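Local coordinates for putative cytochrome P450 154A1 (Streptomyces coelicolor, PDB 1ODO), which belongs to the cytochrome P450 family and holds a haem group, with 4-phenyl-1H-imidazole bound beside it, at residues Leu292-Ala297 against Pro314-Tyr319; Arg63-Ala68 against Tyr296-Ile301; Asp34-Gln39 against Trp76-Trp81. All coordinates share one frame; numbering follows the deposited sequence.

Contact 1: residues Leu292-Ala297 against Pro314-Tyr319. With HEM (protoporphyrin IX containing Fe), chain B.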
loop_
_atom_site.group_PDB
_atom_site.type_symbol
_atom_site.label_atom_id
_atom_site.label_comp_id
_atom_site.label_asym_id
_atom_site.label_seq_id
_atom_site.Cartn_x
_atom_site.Cartn_y
_atom_site.Cartn_z
ATOM N N LEU A 292 7.325 3.159 5.316
ATOM C CA LEU A 292 7.632 3.494 3.931
ATOM C C LEU A 292 9.093 3.823 3.647
ATOM O O LEU A 292 9.577 4.893 3.995
ATOM C CB LEU A 292 6.747 4.672 3.486
ATOM C CG LEU A 292 6.511 4.962 1.993
ATOM C CD1 LEU A 292 7.795 5.434 1.314
ATOM C CD2 LEU A 292 5.973 3.707 1.321
ATOM N N PRO A 293 9.824 2.889 3.027
ATOM C CA PRO A 293 11.232 3.145 2.704
ATOM C C PRO A 293 11.247 3.876 1.354
ATOM O O PRO A 293 10.542 3.472 0.434
ATOM C CB PRO A 293 11.820 1.743 2.611
ATOM C CG PRO A 293 10.688 0.950 2.060
ATOM C CD PRO A 293 9.476 1.473 2.803
ATOM N N LEU A 294 12.005 4.961 1.223
ATOM C CA LEU A 294 12.837 5.519 2.277
ATOM C C LEU A 294 13.066 6.977 1.868
ATOM O O LEU A 294 12.900 7.329 0.698
ATOM C CB LEU A 294 14.172 4.768 2.326
ATOM C CG LEU A 294 15.079 4.904 3.550
ATOM C CD1 LEU A 294 14.345 4.405 4.791
ATOM C CD2 LEU A 294 16.360 4.090 3.323
ATOM N N ARG A 295 13.422 7.826 2.825
ATOM C CA ARG A 295 13.671 9.233 2.536
ATOM C C ARG A 295 15.034 9.606 3.099
ATOM O O ARG A 295 15.580 8.877 3.924
ATOM C CB ARG A 295 12.575 10.113 3.139
ATOM C CG ARG A 295 11.311 10.162 2.284
ATOM C CD ARG A 295 10.244 11.039 2.927
ATOM N NE ARG A 295 9.150 11.353 2.009
ATOM C CZ ARG A 295 8.169 10.518 1.676
ATOM N NH1 ARG A 295 8.121 9.290 2.180
ATOM N NH2 ARG A 295 7.224 10.920 0.839
ATOM N N TYR A 296 15.581 10.731 2.655
ATOM C CA TYR A 296 16.891 11.169 3.127
ATOM C C TYR A 296 16.929 12.659 3.421
ATOM O O TYR A 296 16.227 13.446 2.793
ATOM C CB TYR A 296 17.954 10.821 2.077
ATOM C CG TYR A 296 17.629 9.531 1.366
ATOM C CD1 TYR A 296 16.903 9.534 0.175
ATOM C CD2 TYR A 296 17.918 8.302 1.960
ATOM C CE1 TYR A 296 16.459 8.341 -0.402
ATOM C CE2 TYR A 296 17.481 7.110 1.397
ATOM C CZ TYR A 296 16.749 7.134 0.222
ATOM O OH TYR A 296 16.272 5.952 -0.299
ATOM N N ALA A 297 17.757 13.041 4.385
ATOM C CA ALA A 297 17.884 14.441 4.753
ATOM C C ALA A 297 18.825 15.124 3.766
ATOM O O ALA A 297 19.974 14.712 3.602
ATOM C CB ALA A 297 18.430 14.561 6.172
ATOM N N PRO A 314 19.060 8.325 6.447
ATOM C CA PRO A 314 17.723 7.908 6.008
ATOM C C PRO A 314 16.612 8.202 7.002
ATOM O O PRO A 314 16.840 8.290 8.210
ATOM C CB PRO A 314 17.877 6.400 5.768
ATOM C CG PRO A 314 19.364 6.195 5.646
ATOM C CD PRO A 314 19.911 7.146 6.668
ATOM N N ILE A 315 15.400 8.318 6.466
ATOM C CA ILE A 315 14.206 8.601 7.253
ATOM C C ILE A 315 13.118 7.616 6.843
ATOM O O ILE A 315 12.750 7.542 5.671
ATOM C CB ILE A 315 13.708 10.032 6.989
ATOM C CG1 ILE A 315 14.762 11.035 7.456
ATOM C CG2 ILE A 315 12.364 10.261 7.686
ATOM C CD1 ILE A 315 14.487 12.466 7.026
ATOM N N LEU A 316 12.616 6.861 7.812
ATOM C CA LEU A 316 11.570 5.873 7.566
ATOM C C LEU A 316 10.230 6.334 8.137
ATOM O O LEU A 316 10.075 6.444 9.348
ATOM C CB LEU A 316 11.956 4.540 8.212
ATOM C CG LEU A 316 10.986 3.371 8.018
ATOM C CD1 LEU A 316 11.125 2.810 6.603
ATOM C CD2 LEU A 316 11.294 2.293 9.053
ATOM N N ALA A 317 9.263 6.602 7.269
ATOM C CA ALA A 317 7.952 7.045 7.729
ATOM C C ALA A 317 7.202 5.832 8.272
ATOM O O ALA A 317 6.905 4.899 7.525
ATOM C CB ALA A 317 7.175 7.678 6.578
ATOM N N SER A 318 6.916 5.842 9.572
ATOM C CA SER A 318 6.201 4.739 10.218
ATOM C C SER A 318 4.740 5.143 10.417
ATOM O O SER A 318 4.307 5.492 11.517
ATOM C CB SER A 318 6.875 4.405 11.553
ATOM O OG SER A 318 8.180 3.886 11.327
ATOM N N TYR A 319 3.993 5.078 9.319
ATOM C CA TYR A 319 2.578 5.432 9.274
ATOM C C TYR A 319 1.610 4.732 10.213
ATOM O O TYR A 319 0.757 5.386 10.823
ATOM C CB TYR A 319 2.088 5.275 7.835
ATOM C CG TYR A 319 2.765 6.220 6.870
ATOM C CD1 TYR A 319 3.113 5.805 5.587
ATOM C CD2 TYR A 319 3.023 7.544 7.227
ATOM C CE1 TYR A 319 3.700 6.686 4.679
ATOM C CE2 TYR A 319 3.607 8.435 6.325
ATOM C CZ TYR A 319 3.940 7.995 5.053
ATOM O OH TYR A 319 4.511 8.870 4.155
HETATM C CHA HEM B . 2.374 5.984 -3.062
HETATM C CHB HEM B . -0.409 4.218 -6.573
HETATM C CHC HEM B . -3.141 1.969 -3.287
HETATM C CHD HEM B . -0.340 3.721 0.201
HETATM C C1A HEM B . 1.864 5.728 -4.312
HETATM C C2A HEM B . 2.395 6.224 -5.578
HETATM C C3A HEM B . 1.624 5.728 -6.556
HETATM C C4A HEM B . 0.586 4.915 -5.939
HETATM C CMA HEM B . 1.771 5.946 -8.073
HETATM C CAA HEM B . 3.627 7.146 -5.704
HETATM C CBA HEM B . 3.229 8.619 -5.501
HETATM C CGA HEM B . 4.373 9.628 -5.589
HETATM O O1A HEM B . 5.501 9.235 -5.125
HETATM O O2A HEM B . 4.143 10.732 -6.081
HETATM C C1B HEM B . -1.386 3.449 -5.998
HETATM C C2B HEM B . -2.406 2.729 -6.739
HETATM C C3B HEM B . -3.183 2.092 -5.817
HETATM C C4B HEM B . -2.653 2.409 -4.510
HETATM C CMB HEM B . -2.535 2.722 -8.277
HETATM C CAB HEM B . -4.407 1.183 -6.044
HETATM C CBB HEM B . -5.623 1.897 -6.657
HETATM C C1C HEM B . -2.612 2.264 -2.039
HETATM C C2C HEM B . -3.162 1.760 -0.771
HETATM C C3C HEM B . -2.372 2.247 0.212
HETATM C C4C HEM B . -1.351 3.048 -0.431
HETATM C CMC HEM B . -4.416 0.835 -0.685
HETATM C CAC HEM B . -2.429 2.059 1.751
HETATM C CBC HEM B . -3.796 2.235 2.423
HETATM C C1D HEM B . 0.645 4.483 -0.363
HETATM C C2D HEM B . 1.701 5.160 0.353
HETATM C C3D HEM B . 2.473 5.790 -0.563
HETATM C C4D HEM B . 1.889 5.519 -1.856
HETATM C CMD HEM B . 1.882 5.123 1.884
HETATM C CAD HEM B . 3.742 6.606 -0.269
HETATM C CBD HEM B . 3.581 7.959 0.433
HETATM C CGD HEM B . 4.975 8.505 0.655
HETATM O O1D HEM B . 5.423 8.544 1.807
HETATM O O2D HEM B . 5.609 8.845 -0.371
HETATM N NA HEM B . 0.763 4.944 -4.565
HETATM N NB HEM B . -1.553 3.232 -4.634
HETATM N NC HEM B . -1.512 3.051 -1.802
HETATM N ND HEM B . 0.771 4.705 -1.732
HETATM FE FE HEM B . -0.381 3.999 -3.169
HETATM O O HOH W 1 10.042 7.597 4.222
#
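Leu-292 and Arg-295 pair antiparallel with Ala-317 and Ile-315, and the register slips by one residue between these two hydrogen-bonded pairs, a beta bulge. Leu-292 N donates to Ala-317 O at 2.8 Å. Arg-295 and Ile-315 exchange two backbone hydrogen bonds. The bulge holds a cis peptide before Leu-294 and a water that donates to Leu-292 O and Ile-315 O and accepts from Ala-317 N and Arg-295 NH1. Arg-295 is extended from CG to NE (chi2 180°, chi3 167°), which brings its guanidinium to one haem propionate. Arg-295 NH1 hydrogen-bonds to HEM O1D at 2.8 Å and Arg-295 NH2 to HEM O2D at 2.9 Å. Tyr-319 OH donates to the same O1D at 2.5 Å, and this oxygen lies in the plane of the tyrosine ring, at its edge. Two donors thus grip O1D and probably help keep the propionate ionised. Leu-292 CB packs against Tyr-319 CE1 at 3.8 Å. Within the bulge, Leu-294 lies alongside Pro-314, Leu-294 CD2 to Pro-314 CB 3.7 Å, both pointing the same way. Backbone hydrogen bonds join Pro-314 and Leu-316 to Trp-41 in strand 38-43. Inner strands 292-297 and 314-317 form one side of the haem propionate site in the P450 fold.

Contact 2: residues Arg63-Ala68 against Tyr296-Ile301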
loop_
_atom_site.group_PDB
_atom_site.type_symbol
_atom_site.label_atom_id
_atom_site.label_comp_id
_atom_site.label_asym_id
_atom_site.label_seq_id
_atom_site.Cartn_x
_atom_site.Cartn_y
_atom_site.Cartn_z
ATOM N N ARG A 63 19.681 8.380 -5.276
ATOM C CA ARG A 63 20.786 8.634 -6.185
ATOM C C ARG A 63 21.394 10.013 -5.938
ATOM O O ARG A 63 22.613 10.170 -5.905
ATOM C CB ARG A 63 20.279 8.528 -7.623
ATOM C CG ARG A 63 21.353 8.473 -8.682
ATOM C CD ARG A 63 20.785 7.958 -10.006
ATOM N NE ARG A 63 20.338 6.566 -9.926
ATOM C CZ ARG A 63 19.147 6.174 -9.481
ATOM N NH1 ARG A 63 18.259 7.067 -9.072
ATOM N NH2 ARG A 63 18.844 4.881 -9.448
ATOM N N ALA A 64 20.542 11.009 -5.735
ATOM C CA ALA A 64 21.023 12.359 -5.498
ATOM C C ALA A 64 21.278 12.744 -4.045
ATOM O O ALA A 64 22.208 13.507 -3.761
ATOM C CB ALA A 64 20.046 13.360 -6.117
ATOM N N HIS A 65 20.486 12.207 -3.120
ATOM C CA HIS A 65 20.662 12.558 -1.718
ATOM C C HIS A 65 21.080 11.523 -0.672
ATOM O O HIS A 65 21.113 11.839 0.519
ATOM C CB HIS A 65 19.385 13.267 -1.255
ATOM C CG HIS A 65 18.985 14.413 -2.134
ATOM N ND1 HIS A 65 19.786 15.519 -2.328
ATOM C CD2 HIS A 65 17.877 14.618 -2.884
ATOM C CE1 HIS A 65 19.187 16.356 -3.157
ATOM N NE2 HIS A 65 18.026 15.832 -3.509
ATOM N N TRP A 66 21.397 10.300 -1.088
ATOM C CA TRP A 66 21.811 9.275 -0.126
ATOM C C TRP A 66 23.217 8.797 -0.501
ATOM O O TRP A 66 23.386 7.972 -1.395
ATOM C CB TRP A 66 20.834 8.094 -0.129
ATOM C CG TRP A 66 21.067 7.111 0.994
ATOM C CD1 TRP A 66 21.737 7.346 2.166
ATOM C CD2 TRP A 66 20.552 5.775 1.090
ATOM N NE1 TRP A 66 21.665 6.244 2.983
ATOM C CE2 TRP A 66 20.942 5.267 2.350
ATOM C CE3 TRP A 66 19.793 4.963 0.237
ATOM C CZ2 TRP A 66 20.599 3.979 2.777
ATOM C CZ3 TRP A 66 19.451 3.682 0.661
ATOM C CH2 TRP A 66 19.854 3.203 1.924
ATOM N N PRO A 67 24.244 9.325 0.182
ATOM C CA PRO A 67 25.644 8.967 -0.074
ATOM C C PRO A 67 25.941 7.470 -0.044
ATOM O O PRO A 67 26.801 6.987 -0.785
ATOM C CB PRO A 67 26.397 9.728 1.015
ATOM C CG PRO A 67 25.559 10.961 1.187
ATOM C CD PRO A 67 24.157 10.384 1.207
ATOM N N ALA A 68 25.223 6.737 0.800
ATOM C CA ALA A 68 25.426 5.295 0.918
ATOM C C ALA A 68 24.729 4.463 -0.155
ATOM O O ALA A 68 24.936 3.252 -0.226
ATOM C CB ALA A 68 24.978 4.826 2.300
ATOM N N TYR A 296 15.581 10.731 2.655
ATOM C CA TYR A 296 16.891 11.169 3.127
ATOM C C TYR A 296 16.929 12.659 3.421
ATOM O O TYR A 296 16.227 13.446 2.793
ATOM C CB TYR A 296 17.954 10.821 2.077
ATOM C CG TYR A 296 17.629 9.531 1.366
ATOM C CD1 TYR A 296 16.903 9.534 0.175
ATOM C CD2 TYR A 296 17.918 8.302 1.960
ATOM C CE1 TYR A 296 16.459 8.341 -0.402
ATOM C CE2 TYR A 296 17.481 7.110 1.397
ATOM C CZ TYR A 296 16.749 7.134 0.222
ATOM O OH TYR A 296 16.272 5.952 -0.299
ATOM N N ALA A 297 17.757 13.041 4.385
ATOM C CA ALA A 297 17.884 14.441 4.753
ATOM C C ALA A 297 18.825 15.124 3.766
ATOM O O ALA A 297 19.974 14.712 3.602
ATOM C CB ALA A 297 18.430 14.561 6.172
ATOM N N VAL A 298 18.328 16.160 3.100
ATOM C CA VAL A 298 19.132 16.898 2.131
ATOM C C VAL A 298 20.132 17.769 2.885
ATOM O O VAL A 298 21.203 18.101 2.371
ATOM C CB VAL A 298 18.237 17.782 1.243
ATOM C CG1 VAL A 298 19.086 18.538 0.230
ATOM C CG2 VAL A 298 17.199 16.913 0.537
ATOM N N THR A 299 19.770 18.123 4.114
ATOM C CA THR A 299 20.614 18.950 4.971
ATOM C C THR A 299 20.321 18.525 6.410
ATOM O O THR A 299 19.375 17.778 6.651
ATOM C CB THR A 299 20.280 20.449 4.805
ATOM O OG1 THR A 299 21.249 21.237 5.508
ATOM C CG2 THR A 299 18.892 20.750 5.355
ATOM N N ASP A 300 21.130 18.977 7.361
ATOM C CA ASP A 300 20.901 18.612 8.757
ATOM C C ASP A 300 19.503 19.070 9.162
ATOM O O ASP A 300 19.071 20.162 8.787
ATOM C CB ASP A 300 21.919 19.291 9.678
ATOM C CG ASP A 300 23.290 18.632 9.643
ATOM O OD1 ASP A 300 23.474 17.615 8.938
ATOM O OD2 ASP A 300 24.191 19.143 10.341
ATOM N N ILE A 301 18.807 18.236 9.928
ATOM C CA ILE A 301 17.462 18.554 10.392
ATOM C C ILE A 301 17.383 18.357 11.906
ATOM O O ILE A 301 17.746 17.300 12.421
ATOM C CB ILE A 301 16.405 17.647 9.721
ATOM C CG1 ILE A 301 16.428 17.857 8.205
ATOM C CG2 ILE A 301 15.019 17.950 10.294
ATOM C CD1 ILE A 301 15.534 16.903 7.435
HETATM O O HOH W 2 21.716 14.310 1.394
#
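His-65 O and Ala-297 O are joined by one water, which donates to both, at 2.7 Å from His-65 O and 2.8 Å from Ala-297 O. The water ties the end of the short helix 62-65 to the end of strand 292-297, in the beta sheet of the P450 fold. The same strand end is paired with strand 58-59, where Tyr-296 hydrogen-bonds to Ser-59. The rest of the contact is aromatic and aliphatic. Trp-66, just past the helix, lays its indole against the Tyr-296 ring. The planes are near parallel, at 18°, but slid apart, with 4.6 Å between the centroids of the tyrosine ring and the five-membered ring. Trp-66 CB sits over the face of the tyrosine, 3.8 Å from its centroid, a CH-pi contact. Trp-66 CG lies opposite the amide nitrogen (chi1 -170°), which swings the indole against the phenol ring that CB already covers. The other face of the indole is covered by Ala-68 CB. His-65 is also sandwiched, between its neighbour Ala-64 and Val-298, and Tyr-91 packs edge-to-face with it. Val-298 CG2 stands almost straight above the imidazole, 4.0 Å from its centroid and 6° off the normal, while CG1 leans on ND1.

Contact 3: residues Asp34-Gln39 against Trp76-Trp81. With PIM (4-phenyl-1H-imidazole), chain C.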
loop_
_atom_site.group_PDB
_atom_site.type_symbol
_atom_site.label_atom_id
_atom_site.label_comp_id
_atom_site.label_asym_id
_atom_site.label_seq_id
_atom_site.Cartn_x
_atom_site.Cartn_y
_atom_site.Cartn_z
ATOM N N ASP A 34 16.801 -0.345 12.604
ATOM C CA ASP A 34 17.491 -1.124 11.593
ATOM C C ASP A 34 16.425 -1.792 10.731
ATOM O O ASP A 34 15.552 -2.494 11.243
ATOM C CB ASP A 34 18.373 -2.195 12.237
ATOM C CG ASP A 34 19.039 -3.089 11.213
ATOM O OD1 ASP A 34 20.270 -2.982 11.038
ATOM O OD2 ASP A 34 18.324 -3.891 10.574
ATOM N N VAL A 35 16.489 -1.550 9.428
ATOM C CA VAL A 35 15.532 -2.129 8.488
ATOM C C VAL A 35 16.326 -3.039 7.558
ATOM O O VAL A 35 16.905 -2.585 6.573
ATOM C CB VAL A 35 14.827 -1.030 7.660
ATOM C CG1 VAL A 35 13.802 -1.654 6.712
ATOM C CG2 VAL A 35 14.152 -0.040 8.592
ATOM N N LEU A 36 16.368 -4.322 7.900
ATOM C CA LEU A 36 17.091 -5.312 7.112
ATOM C C LEU A 36 18.545 -4.919 6.834
ATOM O O LEU A 36 19.045 -5.083 5.719
ATOM C CB LEU A 36 16.349 -5.593 5.798
ATOM C CG LEU A 36 15.158 -6.557 5.922
ATOM C CD1 LEU A 36 14.016 -5.898 6.687
ATOM C CD2 LEU A 36 14.689 -6.969 4.534
ATOM N N GLY A 37 19.225 -4.396 7.852
ATOM C CA GLY A 37 20.614 -4.005 7.674
ATOM C C GLY A 37 20.889 -2.534 7.424
ATOM O O GLY A 37 22.041 -2.105 7.484
ATOM N N VAL A 38 19.852 -1.762 7.119
ATOM C CA VAL A 38 20.025 -0.332 6.868
ATOM C C VAL A 38 19.458 0.429 8.061
ATOM O O VAL A 38 18.310 0.211 8.447
ATOM C CB VAL A 38 19.287 0.118 5.581
ATOM C CG1 VAL A 38 19.217 1.642 5.520
ATOM C CG2 VAL A 38 20.019 -0.419 4.351
ATOM N N GLN A 39 20.266 1.306 8.653
ATOM C CA GLN A 39 19.813 2.081 9.802
ATOM C C GLN A 39 19.179 3.387 9.345
ATOM O O GLN A 39 19.699 4.073 8.463
ATOM C CB GLN A 39 20.974 2.374 10.756
ATOM C CG GLN A 39 21.577 1.134 11.406
ATOM C CD GLN A 39 22.432 0.327 10.451
ATOM O OE1 GLN A 39 23.441 0.815 9.944
ATOM N NE2 GLN A 39 22.037 -0.917 10.202
ATOM N N TRP A 76 21.514 -4.650 0.070
ATOM C CA TRP A 76 20.216 -4.536 0.730
ATOM C C TRP A 76 19.086 -5.254 -0.004
ATOM O O TRP A 76 18.845 -5.011 -1.187
ATOM C CB TRP A 76 19.863 -3.061 0.899
ATOM C CG TRP A 76 18.798 -2.779 1.917
ATOM C CD1 TRP A 76 18.627 -3.400 3.121
ATOM C CD2 TRP A 76 17.853 -1.702 1.884
ATOM N NE1 TRP A 76 17.640 -2.771 3.847
ATOM C CE2 TRP A 76 17.150 -1.724 3.110
ATOM C CE3 TRP A 76 17.538 -0.715 0.940
ATOM C CZ2 TRP A 76 16.151 -0.794 3.419
ATOM C CZ3 TRP A 76 16.542 0.211 1.247
ATOM C CH2 TRP A 76 15.863 0.165 2.477
ATOM N N PRO A 77 18.379 -6.153 0.697
ATOM C CA PRO A 77 17.270 -6.899 0.095
ATOM C C PRO A 77 16.124 -5.997 -0.366
ATOM O O PRO A 77 15.329 -6.393 -1.212
ATOM C CB PRO A 77 16.841 -7.847 1.215
ATOM C CG PRO A 77 18.127 -8.096 1.954
ATOM C CD PRO A 77 18.716 -6.699 2.026
ATOM N N LEU A 78 16.040 -4.789 0.191
ATOM C CA LEU A 78 14.976 -3.856 -0.183
ATOM C C LEU A 78 15.423 -2.810 -1.200
ATOM O O LEU A 78 14.750 -1.799 -1.393
ATOM C CB LEU A 78 14.441 -3.137 1.061
ATOM C CG LEU A 78 13.879 -4.010 2.188
ATOM C CD1 LEU A 78 13.238 -3.121 3.243
ATOM C CD2 LEU A 78 12.854 -4.980 1.627
ATOM N N ALA A 79 16.549 -3.067 -1.862
ATOM C CA ALA A 79 17.091 -2.146 -2.857
ATOM C C ALA A 79 16.100 -1.638 -3.901
ATOM O O ALA A 79 16.134 -0.464 -4.269
ATOM C CB ALA A 79 18.290 -2.792 -3.556
ATOM N N LEU A 80 15.219 -2.510 -4.380
ATOM C CA LEU A 80 14.241 -2.109 -5.389
ATOM C C LEU A 80 13.373 -0.921 -4.968
ATOM O O LEU A 80 12.958 -0.118 -5.804
ATOM C CB LEU A 80 13.337 -3.289 -5.755
ATOM C CG LEU A 80 12.348 -3.025 -6.896
ATOM C CD1 LEU A 80 13.117 -2.759 -8.189
ATOM C CD2 LEU A 80 11.419 -4.220 -7.068
ATOM N N TRP A 81 13.104 -0.807 -3.673
ATOM C CA TRP A 81 12.283 0.292 -3.178
ATOM C C TRP A 81 12.925 1.662 -3.357
ATOM O O TRP A 81 12.224 2.676 -3.404
ATOM C CB TRP A 81 11.956 0.090 -1.693
ATOM C CG TRP A 81 10.935 -0.973 -1.445
ATOM C CD1 TRP A 81 11.137 -2.323 -1.435
ATOM C CD2 TRP A 81 9.535 -0.773 -1.218
ATOM N NE1 TRP A 81 9.948 -2.979 -1.218
ATOM C CE2 TRP A 81 8.948 -2.051 -1.082
ATOM C CE3 TRP A 81 8.719 0.362 -1.119
ATOM C CZ2 TRP A 81 7.579 -2.226 -0.852
ATOM C CZ3 TRP A 81 7.359 0.190 -0.892
ATOM C CH2 TRP A 81 6.803 -1.099 -0.762
HETATM N N1 PIM C . 1.818 0.205 -3.325
HETATM C C2 PIM C . 0.685 0.968 -3.091
HETATM N N3 PIM C . 0.957 2.151 -3.327
HETATM C C4 PIM C . 2.215 2.269 -3.715
HETATM C C5 PIM C . 2.778 1.058 -3.723
HETATM C C6 PIM C . 4.173 0.623 -4.083
HETATM C C7 PIM C . 4.362 -0.702 -4.595
HETATM C C8 PIM C . 5.700 -1.126 -4.944
HETATM C C9 PIM C . 6.771 -0.216 -4.768
HETATM C C10 PIM C . 6.573 1.097 -4.262
HETATM C C11 PIM C . 5.241 1.483 -3.927
#
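Trp-76 meets the type I' hairpin turn of Val-35 to Val-38 with its indole. From CB, the side chain leaves with CG anti to the amide nitrogen (chi1 -162°), which carries the indole to the turn. CG and CD2 lie under the methyl Val-38 CG2. Trp-76 CD1 comes to 3.1 Å from Leu-36 O, at the ring edge. Trp-76 NE1 donates to Val-35 O at 2.8 Å, with an angle of 150° at the hydrogen. Trp-76 CE2 is 3.4 Å from Val-38 CG2. CZ2 reaches Val-35 CG1. Val-38 CG2 stands over the five-membered ring, 3.3 Å from its centroid, a close CH-pi contact. Leu-78 CB covers the opposite face. Leu-36 CD2 packs against Leu-78 CG at 3.9 Å and against Pro-77 CB. Gly-37 N donates to Asp-34 OD2, an Asx motif, and Gln-39 NE2 bonds to Asp-34 OD1. Further along, Trp-81 sets one indole face against the phenyl ring of 4-phenyl-1H-imidazole, Trp-81 CZ3 to C10 of the ligand 3.6 Å. Val-35 O takes two donors, Val-38 N and Trp-76 NE1, so one carbonyl both closes the turn and satisfies the buried indole N-H, while the Val-38 CG2 methyl and Leu-78 CB clamp the ring's two faces.

How the contacts relate
The three contacts meet on one mixed sheet, whose strands run 38-43, 314-317, 292-297 and 58-59. Contacts 1 and 2 share Tyr-296 and Ala-297, and their centres lie about 11 Å apart. The centre of contact 3 is also about 11 Å from that of contact 1, and 16 Å from that of contact 2. Two tryptophans touch one methyl of contact 1: Leu-294 CD2 is 3.9 Å from Trp-66 CH2 and 4.0 Å from Trp-76 CH2. Contact 1 binds the haem directly. Contact 2 is more remote, with the Tyr-296 side chain about 11 Å from the haem. Pro-293 CG meets Trp-81 CE3 at 3.8 Å, joining the haem-binding strand to a wall of the 4-phenyl-1H-imidazole pocket.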